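Side-chain contacts in uncharacterized protein MTH_862 (Methanothermobacter thermautotrophicus, PDB 2R47), which is of unknown function but belongs to the archaeal DUF2124 family and folds as an alpha/beta protein whose central mixed sheet continues into a second subunit: residues Lys13-Val18 against Cys142-Asp147; Gln43-Ala48 against Leu123-Met128; Leu88-Gly93 against Lys107-Asp112. One frame throughout, in Å; residues are numbered along the deposited sequence.

Contact 1 (Lys13-Val18 against Cys142-Asp147); sequences KEHLGV and CVINAD. With SO4 (sulfate ion), chain F.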
ATOM      1  N   LYS A  13      -2.955  -5.443  10.746  1.00 17.08           N
ATOM      2  CA  LYS A  13      -3.344  -6.877  10.845  1.00 18.59           C
ATOM      3  C   LYS A  13      -4.859  -7.099  10.774  1.00 16.75           C
ATOM      4  O   LYS A  13      -5.320  -7.974  10.032  1.00 16.41           O
ATOM      5  CB  LYS A  13      -2.729  -7.539  12.093  1.00 18.34           C
ATOM      6  CG  LYS A  13      -1.276  -7.973  11.886  1.00 20.41           C
ATOM      7  CD  LYS A  13      -0.750  -8.735  13.117  1.00 22.55           C
ATOM      8  CE  LYS A  13       0.548  -8.147  13.571  1.00 29.67           C
ATOM      9  NZ  LYS A  13       0.323  -6.806  14.234  1.00 34.83           N
ATOM     10  N   GLU A  14      -5.637  -6.299  11.501  1.00 17.89           N
ATOM     11  CA  GLU A  14      -7.101  -6.445  11.487  1.00 17.59           C
ATOM     12  C   GLU A  14      -7.713  -5.961  10.191  1.00 17.22           C
ATOM     13  O   GLU A  14      -8.729  -6.456   9.779  1.00 16.62           O
ATOM     14  CB  GLU A  14      -7.732  -5.702  12.663  1.00 18.42           C
ATOM     15  CG  GLU A  14      -7.300  -6.298  14.045  1.00 18.76           C
ATOM     16  CD  GLU A  14      -7.875  -5.562  15.229  1.00 20.23           C
ATOM     17  OE1 GLU A  14      -8.974  -4.986  15.084  1.00 20.27           O
ATOM     18  OE2 GLU A  14      -7.224  -5.554  16.315  1.00 19.58           O
ATOM     19  N   HIS A  15      -7.113  -4.940   9.581  1.00 17.15           N
ATOM     20  CA  HIS A  15      -7.568  -4.454   8.273  1.00 16.90           C
ATOM     21  C   HIS A  15      -7.495  -5.578   7.224  1.00 16.91           C
ATOM     22  O   HIS A  15      -8.495  -5.871   6.518  1.00 17.46           O
ATOM     23  CB  HIS A  15      -6.684  -3.279   7.842  1.00 15.10           C
ATOM     24  CG  HIS A  15      -7.270  -2.451   6.738  1.00 16.53           C
ATOM     25  ND1 HIS A  15      -6.591  -1.404   6.169  1.00 16.03           N
ATOM     26  CD2 HIS A  15      -8.493  -2.486   6.137  1.00 18.17           C
ATOM     27  CE1 HIS A  15      -7.353  -0.831   5.246  1.00 15.56           C
ATOM     28  NE2 HIS A  15      -8.508  -1.483   5.199  1.00 17.02           N
ATOM     29  N   LEU A  16      -6.342  -6.248   7.150  1.00 15.75           N
ATOM     30  CA  LEU A  16      -6.232  -7.415   6.274  1.00 17.11           C
ATOM     31  C   LEU A  16      -7.201  -8.537   6.681  1.00 17.29           C
ATOM     32  O   LEU A  16      -7.829  -9.193   5.825  1.00 16.06           O
ATOM     33  CB  LEU A  16      -4.777  -7.950   6.266  1.00 15.92           C
ATOM     34  CG  LEU A  16      -3.667  -6.952   5.849  1.00 20.42           C
ATOM     35  CD1 LEU A  16      -2.293  -7.655   5.946  1.00 21.13           C
ATOM     36  CD2 LEU A  16      -3.948  -6.417   4.456  1.00 20.63           C
ATOM     37  N   GLY A  17      -7.313  -8.770   7.990  1.00 15.74           N
ATOM     38  CA  GLY A  17      -8.203  -9.832   8.496  1.00 16.21           C
ATOM     39  C   GLY A  17      -9.674  -9.696   8.148  1.00 16.00           C
ATOM     40  O   GLY A  17     -10.324 -10.686   7.745  1.00 16.79           O
ATOM     41  N   VAL A  18     -10.221  -8.487   8.283  1.00 16.69           N
ATOM     42  CA  VAL A  18     -11.644  -8.290   7.912  1.00 16.21           C
ATOM     43  C   VAL A  18     -11.843  -8.465   6.408  1.00 16.26           C
ATOM     44  O   VAL A  18     -12.905  -8.887   5.966  1.00 15.77           O
ATOM     45  CB  VAL A  18     -12.242  -6.957   8.407  1.00 16.34           C
ATOM     46  CG1 VAL A  18     -12.146  -6.873   9.938  1.00 17.72           C
ATOM     47  CG2 VAL A  18     -11.559  -5.740   7.733  1.00 15.71           C
ATOM     48  N   CYS A 142     -20.417  -5.083   0.390  1.00 18.07           N
ATOM     49  CA  CYS A 142     -19.618  -4.894   1.597  1.00 17.43           C
ATOM     50  C   CYS A 142     -18.643  -3.763   1.296  1.00 16.99           C
ATOM     51  O   CYS A 142     -18.099  -3.722   0.199  1.00 17.41           O
ATOM     52  CB  CYS A 142     -18.827  -6.197   1.963  1.00 17.75           C
ATOM     53  SG  CYS A 142     -17.553  -6.035   3.287  1.00 20.70           S
ATOM     54  N   VAL A 143     -18.400  -2.874   2.258  1.00 16.21           N
ATOM     55  CA  VAL A 143     -17.385  -1.844   2.073  1.00 15.88           C
ATOM     56  C   VAL A 143     -16.485  -1.925   3.302  1.00 16.30           C
ATOM     57  O   VAL A 143     -16.981  -2.066   4.408  1.00 17.42           O
ATOM     58  CB  VAL A 143     -18.000  -0.378   1.931  1.00 16.71           C
ATOM     59  CG1 VAL A 143     -16.889   0.711   2.106  1.00 16.12           C
ATOM     60  CG2 VAL A 143     -18.676  -0.236   0.546  1.00 18.94           C
ATOM     61  N   ILE A 144     -15.178  -1.843   3.112  1.00 14.61           N
ATOM     62  CA  ILE A 144     -14.268  -1.737   4.218  1.00 15.29           C
ATOM     63  C   ILE A 144     -13.599  -0.375   4.076  1.00 16.56           C
ATOM     64  O   ILE A 144     -13.024  -0.083   3.035  1.00 17.00           O
ATOM     65  CB  ILE A 144     -13.201  -2.859   4.149  1.00 14.45           C
ATOM     66  CG1 ILE A 144     -13.887  -4.222   4.356  1.00 13.65           C
ATOM     67  CG2 ILE A 144     -12.151  -2.630   5.263  1.00 15.07           C
ATOM     68  CD1 ILE A 144     -13.072  -5.414   3.870  1.00 14.53           C
ATOM     69  N   ASN A 145     -13.784   0.478   5.078  1.00 16.84           N
ATOM     70  CA  ASN A 145     -13.275   1.842   5.059  1.00 17.51           C
ATOM     71  C   ASN A 145     -12.267   2.032   6.182  1.00 18.15           C
ATOM     72  O   ASN A 145     -12.555   1.652   7.312  1.00 18.90           O
ATOM     73  CB  ASN A 145     -14.423   2.840   5.233  1.00 17.83           C
ATOM     74  CG  ASN A 145     -13.912   4.275   5.339  1.00 19.70           C
ATOM     75  OD1 ASN A 145     -13.088   4.706   4.545  1.00 18.79           O
ATOM     76  ND2 ASN A 145     -14.379   4.999   6.346  1.00 24.83           N
ATOM     77  N   ALA A 146     -11.105   2.615   5.911  1.00 17.05           N
ATOM     78  CA  ALA A 146     -10.168   2.880   7.020  1.00 17.88           C
ATOM     79  C   ALA A 146      -9.828   4.362   7.124  1.00 18.21           C
ATOM     80  O   ALA A 146      -9.768   5.052   6.086  1.00 18.40           O
ATOM     81  CB  ALA A 146      -8.867   2.103   6.801  1.00 17.11           C
ATOM     82  N   ASP A 147      -9.504   4.843   8.336  1.00 17.14           N
ATOM     83  CA  ASP A 147      -9.039   6.200   8.464  1.00 19.33           C
ATOM     84  C   ASP A 147      -7.599   6.151   8.894  1.00 19.75           C
ATOM     85  O   ASP A 147      -7.212   5.276   9.656  1.00 19.62           O
ATOM     86  CB  ASP A 147      -9.836   6.991   9.519  1.00 20.70           C
ATOM     87  CG  ASP A 147     -11.298   7.171   9.131  1.00 24.91           C
ATOM     88  OD1 ASP A 147     -11.646   7.119   7.950  1.00 28.75           O
ATOM     89  OD2 ASP A 147     -12.121   7.320  10.029  1.00 34.36           O
TER
HETATM   90  S   SO4 F 701      -1.008  -3.734  13.516  0.65 31.02           S
HETATM   91  O1  SO4 F 701       0.263  -4.037  14.185  0.65 32.11           O
HETATM   92  O2  SO4 F 701      -0.631  -2.733  12.482  0.65 32.82           O
HETATM   93  O3  SO4 F 701      -1.987  -3.282  14.490  0.65 32.99           O
HETATM   94  O4  SO4 F 701      -1.548  -4.892  12.898  0.65 32.89           O
HETATM   95  O   HOH W   1      -9.900   0.047   3.331  1.00 24.23           O
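H15 brings its imidazole to two side chains of the strand at once. At the ring edge, near the ring plane, CD2 of H15 meets the methyl CG2 of I144 at 3.8 Å, while CE1 of H15 is 3.6 Å from CB of A146, which comes in obliquely. The ring gets there because its CG stands anti to the backbone N (chi1 -163°), reaching off the helix flank to the strand. One turn on, V18 brings CG2 to within 4.0 Å of the same I144 CG2, so that one methyl is shared by the histidine and the valine. I144 and A146 both point their side chains at the helix, as alternate residues of a strand do. This is the tight part: all four residues are buried, and no direct hydrogen bond spans the segments. The polar link is a water, 2.8 Å from NE2 of H15 and donating a hydrogen bond to the backbone O of I144 at 3.1 Å; it sits at the edge of the imidazole, in its plane, and gives the buried nitrogen a polar partner.

The exposed end of 13-18 is quite different. K13 takes no part in the strand contact; its chain, bent at its last two torsions, curls back so that NZ and the backbone N both bond O4 of a sulfate ion, probably from the crystallisation liquor, N at 2.6 Å and NZ at 3.0 Å. The backbone N of I12 holds the ion as well.

The helical segment 13-18 runs nearly antiparallel to 142-147, with 171° between their directions. Around this meeting of helix 11-22 and strand 142-154, F9 of strand 4-10 stacks on the H15 ring and F45 of helix 40-48 is edge-to-face with it. Beyond 142-147, an antiparallel strand of the second subunit carries the sheet across the interface.

Contact 2 (Gln43-Ala48 against Leu123-Met128); sequences QLFAYA and LCYMDM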
ATOM      1  N   GLN A  43      -2.235  -4.523  -4.308  1.00 15.87           N
ATOM      2  CA  GLN A  43      -1.142  -5.504  -4.066  1.00 15.26           C
ATOM      3  C   GLN A  43      -1.138  -5.960  -2.611  1.00 16.47           C
ATOM      4  O   GLN A  43      -0.902  -7.140  -2.312  1.00 18.64           O
ATOM      5  CB  GLN A  43       0.223  -4.881  -4.445  1.00 15.51           C
ATOM      6  CG  GLN A  43       0.303  -4.792  -5.978  1.00 16.82           C
ATOM      7  CD  GLN A  43       1.377  -3.844  -6.513  1.00 22.09           C
ATOM      8  OE1 GLN A  43       1.359  -2.655  -6.296  1.00 26.92           O
ATOM      9  NE2 GLN A  43       2.253  -4.384  -7.299  1.00 25.09           N
ATOM     10  N   LEU A  44      -1.431  -5.037  -1.709  1.00 15.64           N
ATOM     11  CA  LEU A  44      -1.450  -5.339  -0.270  1.00 16.31           C
ATOM     12  C   LEU A  44      -2.542  -6.326   0.063  1.00 15.92           C
ATOM     13  O   LEU A  44      -2.315  -7.339   0.754  1.00 16.32           O
ATOM     14  CB  LEU A  44      -1.610  -4.061   0.568  1.00 16.09           C
ATOM     15  CG  LEU A  44      -1.687  -4.320   2.089  1.00 18.03           C
ATOM     16  CD1 LEU A  44      -0.376  -4.929   2.615  1.00 18.64           C
ATOM     17  CD2 LEU A  44      -2.028  -3.045   2.800  1.00 19.06           C
ATOM     18  N   PHE A  45      -3.738  -6.062  -0.432  1.00 15.42           N
ATOM     19  CA  PHE A  45      -4.862  -6.940  -0.081  1.00 16.53           C
ATOM     20  C   PHE A  45      -4.839  -8.268  -0.841  1.00 16.54           C
ATOM     21  O   PHE A  45      -5.248  -9.309  -0.296  1.00 16.75           O
ATOM     22  CB  PHE A  45      -6.195  -6.180  -0.189  1.00 15.66           C
ATOM     23  CG  PHE A  45      -6.382  -5.223   0.956  1.00 16.10           C
ATOM     24  CD1 PHE A  45      -6.982  -5.661   2.135  1.00 17.65           C
ATOM     25  CD2 PHE A  45      -5.831  -3.941   0.924  1.00 18.06           C
ATOM     26  CE1 PHE A  45      -7.145  -4.794   3.236  1.00 17.94           C
ATOM     27  CE2 PHE A  45      -5.952  -3.086   2.020  1.00 18.90           C
ATOM     28  CZ  PHE A  45      -6.596  -3.525   3.196  1.00 17.51           C
ATOM     29  N   ALA A  46      -4.346  -8.249  -2.073  1.00 15.60           N
ATOM     30  CA  ALA A  46      -4.043  -9.502  -2.807  1.00 15.76           C
ATOM     31  C   ALA A  46      -3.062 -10.392  -2.064  1.00 16.72           C
ATOM     32  O   ALA A  46      -3.268 -11.622  -1.960  1.00 15.74           O
ATOM     33  CB  ALA A  46      -3.507  -9.189  -4.222  1.00 16.15           C
ATOM     34  N   TYR A  47      -2.003  -9.800  -1.521  1.00 15.69           N
ATOM     35  CA  TYR A  47      -1.082 -10.513  -0.657  1.00 17.71           C
ATOM     36  C   TYR A  47      -1.798 -11.207   0.500  1.00 17.93           C
ATOM     37  O   TYR A  47      -1.490 -12.346   0.813  1.00 18.53           O
ATOM     38  CB  TYR A  47       0.030  -9.601  -0.073  1.00 19.45           C
ATOM     39  CG  TYR A  47       1.129 -10.453   0.589  1.00 23.95           C
ATOM     40  CD1 TYR A  47       1.985 -11.236  -0.198  1.00 24.42           C
ATOM     41  CD2 TYR A  47       1.270 -10.499   1.988  1.00 26.86           C
ATOM     42  CE1 TYR A  47       2.985 -12.032   0.378  1.00 25.98           C
ATOM     43  CE2 TYR A  47       2.293 -11.300   2.591  1.00 26.65           C
ATOM     44  CZ  TYR A  47       3.118 -12.071   1.763  1.00 27.60           C
ATOM     45  OH  TYR A  47       4.124 -12.903   2.304  1.00 30.47           O
ATOM     46  N   ALA A  48      -2.733 -10.529   1.139  1.00 17.46           N
ATOM     47  CA  ALA A  48      -3.464 -11.099   2.270  1.00 17.99           C
ATOM     48  C   ALA A  48      -4.303 -12.302   1.858  1.00 18.62           C
ATOM     49  O   ALA A  48      -4.654 -13.135   2.696  1.00 17.44           O
ATOM     50  CB  ALA A  48      -4.364  -9.998   2.907  1.00 17.17           C
ATOM     51  N   LEU A 123     -13.126  -0.915  -1.108  1.00 18.18           N
ATOM     52  CA  LEU A 123     -12.109  -0.810  -0.091  1.00 18.64           C
ATOM     53  C   LEU A 123     -11.602   0.610  -0.250  1.00 18.35           C
ATOM     54  O   LEU A 123     -11.129   0.981  -1.319  1.00 16.71           O
ATOM     55  CB  LEU A 123     -11.010  -1.807  -0.439  1.00 20.86           C
ATOM     56  CG  LEU A 123     -10.069  -2.414   0.562  1.00 24.62           C
ATOM     57  CD1 LEU A 123     -10.865  -3.188   1.607  1.00 28.77           C
ATOM     58  CD2 LEU A 123      -9.142  -3.395  -0.239  1.00 21.94           C
ATOM     59  N   CYS A 124     -11.766   1.455   0.769  1.00 17.08           N
ATOM     60  CA  CYS A 124     -11.342   2.841   0.599  1.00 17.46           C
ATOM     61  C   CYS A 124     -10.809   3.426   1.920  1.00 17.04           C
ATOM     62  O   CYS A 124     -10.817   2.763   2.957  1.00 14.45           O
ATOM     63  CB  CYS A 124     -12.515   3.700   0.059  1.00 18.13           C
ATOM     64  SG  CYS A 124     -13.954   3.776   1.158  1.00 20.31           S
ATOM     65  N   TYR A 125     -10.321   4.665   1.841  1.00 17.29           N
ATOM     66  CA  TYR A 125      -9.835   5.373   2.990  1.00 16.97           C
ATOM     67  C   TYR A 125     -10.648   6.651   3.130  1.00 17.76           C
ATOM     68  O   TYR A 125     -11.100   7.214   2.127  1.00 17.45           O
ATOM     69  CB  TYR A 125      -8.346   5.686   2.876  1.00 17.27           C
ATOM     70  CG  TYR A 125      -7.505   4.428   2.914  1.00 22.15           C
ATOM     71  CD1 TYR A 125      -6.922   3.969   4.110  1.00 19.68           C
ATOM     72  CD2 TYR A 125      -7.366   3.650   1.761  1.00 24.13           C
ATOM     73  CE1 TYR A 125      -6.164   2.783   4.120  1.00 22.73           C
ATOM     74  CE2 TYR A 125      -6.654   2.447   1.777  1.00 27.75           C
ATOM     75  CZ  TYR A 125      -6.058   2.013   2.952  1.00 23.22           C
ATOM     76  OH  TYR A 125      -5.358   0.818   2.879  1.00 23.03           O
ATOM     77  N   MET A 126     -10.772   7.115   4.371  1.00 16.94           N
ATOM     78  CA  MET A 126     -11.384   8.405   4.693  1.00 18.95           C
ATOM     79  C   MET A 126     -12.803   8.513   4.146  1.00 19.34           C
ATOM     80  O   MET A 126     -13.227   9.609   3.738  1.00 20.95           O
ATOM     81  CB  MET A 126     -10.502   9.576   4.183  1.00 19.41           C
ATOM     82  CG  MET A 126      -9.031   9.455   4.618  1.00 22.93           C
ATOM     83  SD  MET A 126      -8.749   9.204   6.375  1.00 24.09           S
ATOM     84  CE  MET A 126      -9.096  10.871   6.975  1.00 25.24           C
ATOM     85  N   ASP A 127     -13.516   7.376   4.091  1.00 18.64           N
ATOM     86  CA  ASP A 127     -14.946   7.329   3.727  1.00 18.42           C
ATOM     87  C   ASP A 127     -15.207   7.786   2.288  1.00 19.41           C
ATOM     88  O   ASP A 127     -16.248   8.386   1.994  1.00 18.93           O
ATOM     89  CB  ASP A 127     -15.767   8.160   4.704  1.00 19.99           C
ATOM     90  CG  ASP A 127     -17.132   7.562   5.001  1.00 23.63           C
ATOM     91  OD1 ASP A 127     -17.424   6.391   4.609  1.00 21.47           O
ATOM     92  OD2 ASP A 127     -17.916   8.297   5.655  1.00 23.54           O
ATOM     93  N   MET A 128     -14.262   7.514   1.402  1.00 18.69           N
ATOM     94  CA  MET A 128     -14.306   8.087   0.062  1.00 20.25           C
ATOM     95  C   MET A 128     -15.588   7.724  -0.659  1.00 18.97           C
ATOM     96  O   MET A 128     -16.187   8.586  -1.316  1.00 19.41           O
ATOM     97  CB  MET A 128     -13.094   7.600  -0.762  1.00 20.28           C
ATOM     98  CG  MET A 128     -12.749   8.468  -1.953  1.00 28.25           C
ATOM     99  SD  MET A 128     -12.129  10.112  -1.485  1.00 33.56           S
ATOM    100  CE  MET A 128     -10.721   9.662  -0.447  1.00 41.49           C
TER
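L123 drives one methyl onto the ring face of F45. CD2 of L123 lies 3.7 Å from the centroid of the F45 ring and 18° off its normal, a CH-pi contact displaced toward the CG side of the ring, where CD2 of L123 and CG of F45 are 3.5 Å apart. The two side chains come from opposite directions, the phenyl off the helix and the leucine off the sheet, and they meet in the buried space between. Y125, two residues along the strand, reaches the same ring differently: its hydroxyl OH comes to the edge, near the ring plane, 4.0 Å from CE2 of F45. Face and edge of one phenyl are thus taken up by residues i and i+2 of a single strand.

The next shell closes round F45. The ring of F19, on helix 11-22, meets it edge-to-face, and L16 of that helix also packs on it. L123 is hemmed in by V89 and L91 of strand 88-91 and by I144 of strand 142-154. The F41 ring meets that of Y125 with planes at about 45°, and A146, I148 and I12 of the second subunit pack on Y125.

After Y125 the strand ends in a type I' turn from Y125 to M128, closed by a weak bond of 3.3 Å from N of M128 to O of Y125. D127 takes the N-cap position of helix 128-131, though its side chain makes no capping bond. Helix 40-48, packed through an aromatic side chain onto an inner strand of the sheet, gives the helix-on-sheet layering of an alpha/beta fold.

Contact 3 (Leu88-Gly93 against Lys107-Asp112); sequences LVLLGG and KKLVED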
ATOM      1  N   LEU A  88     -15.610  -8.396  -6.970  1.00 14.95           N
ATOM      2  CA  LEU A  88     -14.979  -7.261  -7.592  1.00 14.85           C
ATOM      3  C   LEU A  88     -14.813  -6.202  -6.515  1.00 14.61           C
ATOM      4  O   LEU A  88     -15.789  -5.769  -5.933  1.00 14.80           O
ATOM      5  CB  LEU A  88     -15.810  -6.733  -8.762  1.00 16.15           C
ATOM      6  CG  LEU A  88     -15.258  -5.488  -9.481  1.00 15.69           C
ATOM      7  CD1 LEU A  88     -13.802  -5.594  -9.986  1.00 15.32           C
ATOM      8  CD2 LEU A  88     -16.239  -5.090 -10.625  1.00 15.00           C
ATOM      9  N   VAL A  89     -13.567  -5.771  -6.276  1.00 13.75           N
ATOM     10  CA  VAL A  89     -13.280  -4.801  -5.244  1.00 14.05           C
ATOM     11  C   VAL A  89     -12.942  -3.472  -5.937  1.00 13.45           C
ATOM     12  O   VAL A  89     -11.904  -3.338  -6.638  1.00 15.06           O
ATOM     13  CB  VAL A  89     -12.081  -5.275  -4.309  1.00 13.38           C
ATOM     14  CG1 VAL A  89     -11.820  -4.206  -3.196  1.00 15.10           C
ATOM     15  CG2 VAL A  89     -12.327  -6.727  -3.755  1.00 16.43           C
ATOM     16  N   LEU A  90     -13.806  -2.485  -5.752  1.00 12.73           N
ATOM     17  CA  LEU A  90     -13.529  -1.132  -6.254  1.00 13.88           C
ATOM     18  C   LEU A  90     -12.682  -0.408  -5.204  1.00 14.56           C
ATOM     19  O   LEU A  90     -13.033  -0.402  -4.004  1.00 16.16           O
ATOM     20  CB  LEU A  90     -14.839  -0.354  -6.462  1.00 13.79           C
ATOM     21  CG  LEU A  90     -15.850  -1.056  -7.397  1.00 14.85           C
ATOM     22  CD1 LEU A  90     -17.146  -0.105  -7.556  1.00 14.19           C
ATOM     23  CD2 LEU A  90     -15.195  -1.447  -8.725  1.00 14.47           C
ATOM     24  N   LEU A  91     -11.612   0.234  -5.662  1.00 15.41           N
ATOM     25  CA  LEU A  91     -10.723   1.010  -4.796  1.00 14.99           C
ATOM     26  C   LEU A  91     -11.139   2.466  -4.783  1.00 16.61           C
ATOM     27  O   LEU A  91     -11.691   2.984  -5.787  1.00 17.00           O
ATOM     28  CB  LEU A  91      -9.242   0.787  -5.220  1.00 15.09           C
ATOM     29  CG  LEU A  91      -8.891  -0.721  -5.125  1.00 15.36           C
ATOM     30  CD1 LEU A  91      -7.473  -0.961  -5.702  1.00 14.94           C
ATOM     31  CD2 LEU A  91      -8.924  -1.268  -3.691  1.00 18.60           C
ATOM     32  N   GLY A  92     -10.927   3.134  -3.635  1.00 17.27           N
ATOM     33  CA  GLY A  92     -11.447   4.473  -3.447  1.00 18.13           C
ATOM     34  C   GLY A  92     -11.089   5.534  -4.491  1.00 18.30           C
ATOM     35  O   GLY A  92     -11.894   6.444  -4.756  1.00 19.39           O
ATOM     36  N   GLY A  93      -9.890   5.443  -5.051  1.00 19.60           N
ATOM     37  CA  GLY A  93      -9.422   6.380  -6.072  1.00 19.28           C
ATOM     38  C   GLY A  93     -10.368   6.472  -7.249  1.00 19.90           C
ATOM     39  O   GLY A  93     -10.439   7.523  -7.899  1.00 20.32           O
ATOM     40  N   LYS A 107     -20.233   1.231 -13.710  1.00 24.02           N
ATOM     41  CA  LYS A 107     -21.311   0.255 -13.787  1.00 23.65           C
ATOM     42  C   LYS A 107     -21.095  -0.742 -14.914  1.00 23.70           C
ATOM     43  O   LYS A 107     -21.506  -1.906 -14.807  1.00 23.78           O
ATOM     44  CB  LYS A 107     -22.662   0.937 -13.950  1.00 23.58           C
ATOM     45  CG  LYS A 107     -23.110   1.744 -12.775  1.00 24.93           C
ATOM     46  CD  LYS A 107     -24.387   2.457 -13.242  1.00 28.22           C
ATOM     47  CE  LYS A 107     -24.977   3.321 -12.208  1.00 31.77           C
ATOM     48  NZ  LYS A 107     -26.057   4.151 -12.850  1.00 35.29           N
ATOM     49  N   LYS A 108     -20.479  -0.287 -16.005  1.00 23.72           N
ATOM     50  CA  LYS A 108     -20.174  -1.197 -17.118  1.00 23.31           C
ATOM     51  C   LYS A 108     -19.103  -2.188 -16.675  1.00 22.48           C
ATOM     52  O   LYS A 108     -19.137  -3.352 -17.053  1.00 22.80           O
ATOM     53  CB  LYS A 108     -19.667  -0.433 -18.339  1.00 23.39           C
ATOM     54  CG  LYS A 108     -19.329  -1.352 -19.507  1.00 26.09           C
ATOM     55  CD  LYS A 108     -20.602  -1.852 -20.200  1.00 32.71           C
ATOM     56  CE  LYS A 108     -20.285  -2.816 -21.354  1.00 38.26           C
ATOM     57  NZ  LYS A 108     -19.010  -2.455 -22.059  1.00 39.65           N
ATOM     58  N   LEU A 109     -18.129  -1.713 -15.909  1.00 22.69           N
ATOM     59  CA  LEU A 109     -17.108  -2.621 -15.330  1.00 22.62           C
ATOM     60  C   LEU A 109     -17.755  -3.694 -14.482  1.00 22.79           C
ATOM     61  O   LEU A 109     -17.379  -4.859 -14.556  1.00 23.50           O
ATOM     62  CB  LEU A 109     -16.105  -1.851 -14.471  1.00 22.33           C
ATOM     63  CG  LEU A 109     -15.059  -2.753 -13.818  1.00 23.62           C
ATOM     64  CD1 LEU A 109     -14.147  -3.470 -14.859  1.00 22.54           C
ATOM     65  CD2 LEU A 109     -14.230  -1.974 -12.796  1.00 26.29           C
ATOM     66  N   VAL A 110     -18.720  -3.287 -13.654  1.00 22.64           N
ATOM     67  CA  VAL A 110     -19.364  -4.229 -12.759  1.00 23.58           C
ATOM     68  C   VAL A 110     -20.102  -5.252 -13.617  1.00 24.80           C
ATOM     69  O   VAL A 110     -20.035  -6.451 -13.362  1.00 25.69           O
ATOM     70  CB  VAL A 110     -20.271  -3.525 -11.739  1.00 23.16           C
ATOM     71  CG1 VAL A 110     -21.035  -4.575 -10.892  1.00 26.64           C
ATOM     72  CG2 VAL A 110     -19.422  -2.617 -10.823  1.00 21.66           C
ATOM     73  N   GLU A 111     -20.780  -4.778 -14.664  1.00 24.70           N
ATOM     74  CA  GLU A 111     -21.484  -5.664 -15.573  1.00 25.66           C
ATOM     75  C   GLU A 111     -20.554  -6.640 -16.251  1.00 25.18           C
ATOM     76  O   GLU A 111     -20.886  -7.838 -16.390  1.00 26.13           O
ATOM     77  CB  GLU A 111     -22.208  -4.845 -16.644  1.00 25.90           C
ATOM     78  CG  GLU A 111     -23.100  -5.696 -17.538  1.00 33.18           C
ATOM     79  CD  GLU A 111     -24.215  -6.397 -16.754  1.00 41.85           C
ATOM     80  OE1 GLU A 111     -24.581  -5.892 -15.658  1.00 45.17           O
ATOM     81  OE2 GLU A 111     -24.734  -7.439 -17.239  1.00 43.86           O
ATOM     82  N   ASP A 112     -19.395  -6.152 -16.692  1.00 24.92           N
ATOM     83  CA  ASP A 112     -18.461  -6.989 -17.451  1.00 25.45           C
ATOM     84  C   ASP A 112     -17.562  -7.925 -16.628  1.00 24.31           C
ATOM     85  O   ASP A 112     -17.300  -9.070 -17.034  1.00 23.93           O
ATOM     86  CB  ASP A 112     -17.546  -6.116 -18.324  1.00 25.47           C
ATOM     87  CG  ASP A 112     -18.288  -5.415 -19.474  1.00 29.41           C
ATOM     88  OD1 ASP A 112     -19.471  -5.730 -19.792  1.00 29.85           O
ATOM     89  OD2 ASP A 112     -17.657  -4.508 -20.055  1.00 29.53           O
TER
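L88 points straight from its strand at the helix, and its far end does the touching. From CB the chain leads to CG, which stands anti to the backbone N (chi1 178°) and so carries the branch outward from the sheet; CB and CG themselves stay short of helix 107-112. Of the two methyls, CD2 makes the close approaches: it is 3.9 Å from CA of V110, 4.0 Å from CG2 of V110 and 4.1 Å from CG of L109. The methyl therefore lies against the place where the two helix residues join, also 4.1 Å from the carbonyl O of L109, touching backbone as much as side chain. I57 of strand 53-58 packs on L88 as well.

This is a helix laid on the parallel part of the mixed sheet: strand 88-91 sits between strands 28-33 and 118-125, and helix 103-113 is the connection that leads from 88-91 toward 118-125, a beta-alpha-beta crossover. Segment 107-112 runs back along 88-91, with 160° between their directions and axes 10.2 Å apart at closest approach.

Further along the strand, L90 leaves the backbone at a slant, but its tip swings nearer, and CD2 of L90 meets CD2 of L109 at 4.2 Å. L109 thus receives both leucines, L88 at its CG and L90 at a methyl, and it also packs on A32, I57 and F62. V110 also packs on L120 of strand 118-125. Within 107-112, K108 and D112, one turn apart, form a salt bridge, the bond from NZ of K108 to OD2 of D112 being weak at 3.2 Å.

All three contacts fasten helices to one mixed sheet, on three strands that are neighbours in it: 88-91 in contact 3, 118-125 in contact 2 and 142-154 in contact 1. Along the chain they are nested, contact 3 inside the loop closed by contact 2, and that inside contact 1. The centres of contacts 1 and 2 are about 7 Å apart, those of 2 and 3 about 14 Å, and those of 1 and 3 about 18 Å. Backbone bonding joins L123 to L90 and M126 to A146. Helices are thus joined to adjacent strands from the sheet's interior out to edge strand 142-154, where it runs on into the second subunit; contacts 1 and 2 touch that subunit, contact 3 does not.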